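Local coordinates for protein hybrid kinase (Caulobacter vibrioides, PDB 6QRL) that probably acts as a hybrid histidine kinase in phosphorelay signalling, here represented by its pseudo-receiver domain, which binds the second messenger cyclic di-GMP, at residues A2-A10 against S105-A113. Numbering follows the deposited sequence.
With C2E (9,9'-[(2R,3R,3aS,5S,7aR,9R,10R,10aS,12S,14aR)-3,5,10,12-tetrahydroxy-5,12-dioxidooctahydro-2H,7H-difuro[3,2-d:3',2'-j][1,3,7,9,2,8]tetraoxadiphosphacyclododecine-2,9-diyl]bis(2-amino-1,9-dihydro-6H-purin-6-one)), chain C.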
# COMPACT_ATOMS: atom_id res chain seq x y z
N ALA A 2 -7.46 13.65 13.37
CA ALA A 2 -6.23 12.87 13.09
C ALA A 2 -6.56 11.38 13.14
O ALA A 2 -6.14 10.66 14.06
CB ALA A 2 -5.13 13.21 14.07
N PRO A 3 -7.33 10.86 12.16
CA PRO A 3 -7.79 9.47 12.22
C PRO A 3 -6.66 8.44 12.07
O PRO A 3 -6.89 7.31 12.39
CB PRO A 3 -8.79 9.39 11.05
CG PRO A 3 -8.31 10.45 10.06
CD PRO A 3 -7.81 11.57 10.96
N LEU A 4 -5.48 8.84 11.58
CA LEU A 4 -4.31 7.92 11.45
C LEU A 4 -3.28 8.17 12.55
O LEU A 4 -2.12 7.69 12.39
CB LEU A 4 -3.66 8.11 10.07
CG LEU A 4 -4.48 7.67 8.86
CD1 LEU A 4 -3.62 7.72 7.60
CD2 LEU A 4 -5.08 6.28 9.06
N GLU A 5 -3.62 8.88 13.63
CA GLU A 5 -2.66 9.09 14.76
C GLU A 5 -2.08 7.73 15.19
O GLU A 5 -2.84 6.82 15.48
CB GLU A 5 -3.32 9.87 15.91
CG GLU A 5 -2.41 10.08 17.13
CD GLU A 5 -1.11 10.85 16.96
OE1 GLU A 5 -0.84 11.40 15.85
OE2 GLU A 5 -0.33 10.92 17.96
N GLY A 6 -0.75 7.61 15.19
CA GLY A 6 -0.02 6.44 15.70
C GLY A 6 0.00 5.30 14.68
O GLY A 6 0.28 4.15 15.11
N ARG A 7 -0.36 5.57 13.41
CA ARG A 7 -0.33 4.53 12.36
C ARG A 7 0.84 4.78 11.40
O ARG A 7 1.10 5.96 11.06
CB ARG A 7 -1.69 4.44 11.67
CG ARG A 7 -2.72 3.74 12.55
CD ARG A 7 -4.08 4.40 12.57
NE ARG A 7 -5.01 3.88 13.58
CZ ARG A 7 -5.49 2.63 13.63
NH1 ARG A 7 -5.13 1.72 12.74
NH2 ARG A 7 -6.34 2.29 14.59
N ASN A 8 1.53 3.70 11.01
CA ASN A 8 2.63 3.73 10.02
C ASN A 8 2.10 3.29 8.66
O ASN A 8 1.40 2.28 8.58
CB ASN A 8 3.80 2.87 10.52
CG ASN A 8 4.41 3.41 11.79
OD1 ASN A 8 4.67 4.61 11.91
ND2 ASN A 8 4.65 2.51 12.73
N VAL A 9 2.42 4.06 7.62
CA VAL A 9 1.96 3.77 6.22
C VAL A 9 3.14 4.01 5.28
O VAL A 9 3.66 5.15 5.28
CB VAL A 9 0.77 4.65 5.82
CG1 VAL A 9 0.22 4.20 4.47
CG2 VAL A 9 -0.32 4.72 6.89
N ALA A 10 3.54 2.98 4.54
CA ALA A 10 4.54 3.06 3.44
C ALA A 10 3.85 3.38 2.11
O ALA A 10 2.69 2.93 1.90
CB ALA A 10 5.31 1.77 3.36
N SER A 105 -10.58 8.25 1.50
CA SER A 105 -10.52 6.87 0.97
C SER A 105 -9.24 6.21 1.45
O SER A 105 -9.28 5.03 1.85
CB SER A 105 -10.63 6.85 -0.52
OG SER A 105 -11.92 7.24 -0.96
N LEU A 106 -8.13 6.95 1.41
CA LEU A 106 -6.81 6.46 1.89
C LEU A 106 -6.97 6.05 3.36
O LEU A 106 -6.60 4.91 3.71
CB LEU A 106 -5.75 7.55 1.70
CG LEU A 106 -4.33 7.15 2.11
CD1 LEU A 106 -3.29 7.99 1.36
CD2 LEU A 106 -4.15 7.28 3.62
N VAL A 107 -7.54 6.93 4.17
CA VAL A 107 -7.76 6.68 5.63
C VAL A 107 -8.59 5.40 5.82
O VAL A 107 -8.19 4.54 6.62
CB VAL A 107 -8.43 7.91 6.28
CG1 VAL A 107 -8.93 7.60 7.67
CG2 VAL A 107 -7.46 9.09 6.29
N ALA A 108 -9.73 5.26 5.15
CA ALA A 108 -10.62 4.08 5.29
C ALA A 108 -9.84 2.81 4.91
O ALA A 108 -9.91 1.86 5.68
CB ALA A 108 -11.87 4.25 4.46
N GLN A 109 -9.09 2.78 3.79
CA GLN A 109 -8.43 1.51 3.36
C GLN A 109 -7.24 1.17 4.29
O GLN A 109 -6.98 -0.02 4.49
CB GLN A 109 -8.01 1.57 1.90
CG GLN A 109 -9.20 1.55 0.95
CD GLN A 109 -10.09 0.34 1.12
OE1 GLN A 109 -9.60 -0.79 1.19
NE2 GLN A 109 -11.40 0.58 1.20
N VAL A 110 -6.57 2.16 4.86
CA VAL A 110 -5.48 1.92 5.84
C VAL A 110 -6.08 1.39 7.15
O VAL A 110 -5.55 0.39 7.68
CB VAL A 110 -4.65 3.20 6.05
CG1 VAL A 110 -3.68 3.03 7.20
CG2 VAL A 110 -3.91 3.58 4.76
N LEU A 111 -7.16 2.01 7.64
CA LEU A 111 -7.80 1.57 8.92
C LEU A 111 -8.34 0.14 8.80
O LEU A 111 -8.27 -0.57 9.82
CB LEU A 111 -8.93 2.52 9.33
CG LEU A 111 -8.47 3.91 9.76
CD1 LEU A 111 -9.63 4.69 10.39
CD2 LEU A 111 -7.29 3.85 10.73
N GLN A 112 -8.84 -0.27 7.63
CA GLN A 112 -9.54 -1.57 7.45
C GLN A 112 -8.60 -2.64 6.87
O GLN A 112 -9.10 -3.74 6.61
CB GLN A 112 -10.72 -1.41 6.48
CG GLN A 112 -11.78 -0.43 6.96
CD GLN A 112 -12.76 -0.04 5.87
OE1 GLN A 112 -12.78 -0.63 4.77
NE2 GLN A 112 -13.57 0.96 6.14
N ALA A 113 -7.34 -2.31 6.60
CA ALA A 113 -6.40 -3.16 5.82
C ALA A 113 -6.21 -4.52 6.52
O ALA A 113 -5.99 -4.54 7.76
CB ALA A 113 -5.08 -2.48 5.67
P1 C2E C . -15.89 2.47 -6.50
O2P C2E C . -14.39 2.41 -6.61
O1P C2E C . -16.73 1.54 -7.32
O5' C2E C . -16.21 2.08 -4.97
C5' C2E C . -17.56 1.79 -4.61
C4' C2E C . -17.56 1.46 -3.15
O4' C2E C . -16.87 0.21 -2.94
C3' C2E C . -16.82 2.44 -2.27
O3' C2E C . -17.73 3.53 -2.03
C2' C2E C . -16.44 1.58 -1.04
O2' C2E C . -17.32 1.79 0.05
C1' C2E C . -16.52 0.14 -1.57
N9 C2E C . -15.28 -0.63 -1.52
C8 C2E C . -15.20 -1.99 -1.32
N7 C2E C . -13.97 -2.45 -1.41
C5 C2E C . -13.20 -1.33 -1.70
C6 C2E C . -11.81 -1.22 -1.90
O6 C2E C . -10.96 -2.11 -1.90
N1 C2E C . -11.43 0.10 -2.18
C2 C2E C . -12.29 1.17 -2.24
N2 C2E C . -11.73 2.36 -2.53
N3 C2E C . -13.61 1.07 -2.05
C4 C2E C . -13.99 -0.20 -1.78
P11 C2E C . -17.07 4.99 -1.90
O21 C2E C . -15.86 4.81 -1.02
O11 C2E C . -18.14 5.95 -1.48
O5A C2E C . -16.63 5.38 -3.39
C5A C2E C . -17.62 5.80 -4.38
C4A C2E C . -16.91 6.09 -5.68
O4A C2E C . -16.17 7.33 -5.56
C3A C2E C . -15.87 5.07 -6.12
O3A C2E C . -16.52 3.94 -6.73
C2A C2E C . -15.01 5.91 -7.07
O2A C2E C . -15.50 6.17 -8.36
C1A C2E C . -14.99 7.25 -6.34
N91 C2E C . -13.83 7.34 -5.46
C81 C2E C . -13.77 6.84 -4.19
N71 C2E C . -12.60 6.99 -3.62
C51 C2E C . -11.84 7.63 -4.60
C61 C2E C . -10.50 8.06 -4.54
O61 C2E C . -9.68 7.87 -3.63
N11 C2E C . -10.13 8.68 -5.74
C21 C2E C . -10.94 8.88 -6.83
N21 C2E C . -10.39 9.54 -7.86
N31 C2E C . -12.20 8.46 -6.89
C41 C2E C . -12.59 7.86 -5.74
O HOH W 1 -3.83 1.37 10.25
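Leu4 lies across the side of helix 103-111 that carries Leu106, Val107, Val110 and Leu111. Its CB runs alongside the helix and meets none of its atoms; with CG anti to the carbonyl carbon (chi1 -68°) the end of the chain turns inward, bringing Leu4 CG to 4.2 Å from Val107 CG2. There the chain forks: Leu4 CD1 reaches Leu106 CD2 at 4.0 Å, while Leu4 CD2 touches both Leu111 CD2 (3.7 Å) and Val110 CG1 (4.0 Å). Leu4 lies within two overlapping beta turns, type I from Ala2 to Glu5 and type II from Leu4 to Arg7, ahead of strand 8-12. This strand belongs to the five-stranded parallel sheet, order 2-1-3-4-5, of the receiver fold, and the helix is the last of that fold. From the strand, Val9 CG2 meets Val110 CG1 tip to tip at 3.8 Å. On one exposed flank Pro3 CB and CG cross Val107 CG1 at about a right angle; on another, Leu111 CD2 lies over one face of the Arg7 guanidinium, displaced toward its rim, 3.6 Å from Arg7 CZ. A water in the guanidinium plane accepts from Arg7 NH1 and donates to Val110 O. On another side of the same helix, Ser105 OG donates to N71 of cyclic di-GMP at 2.8 Å.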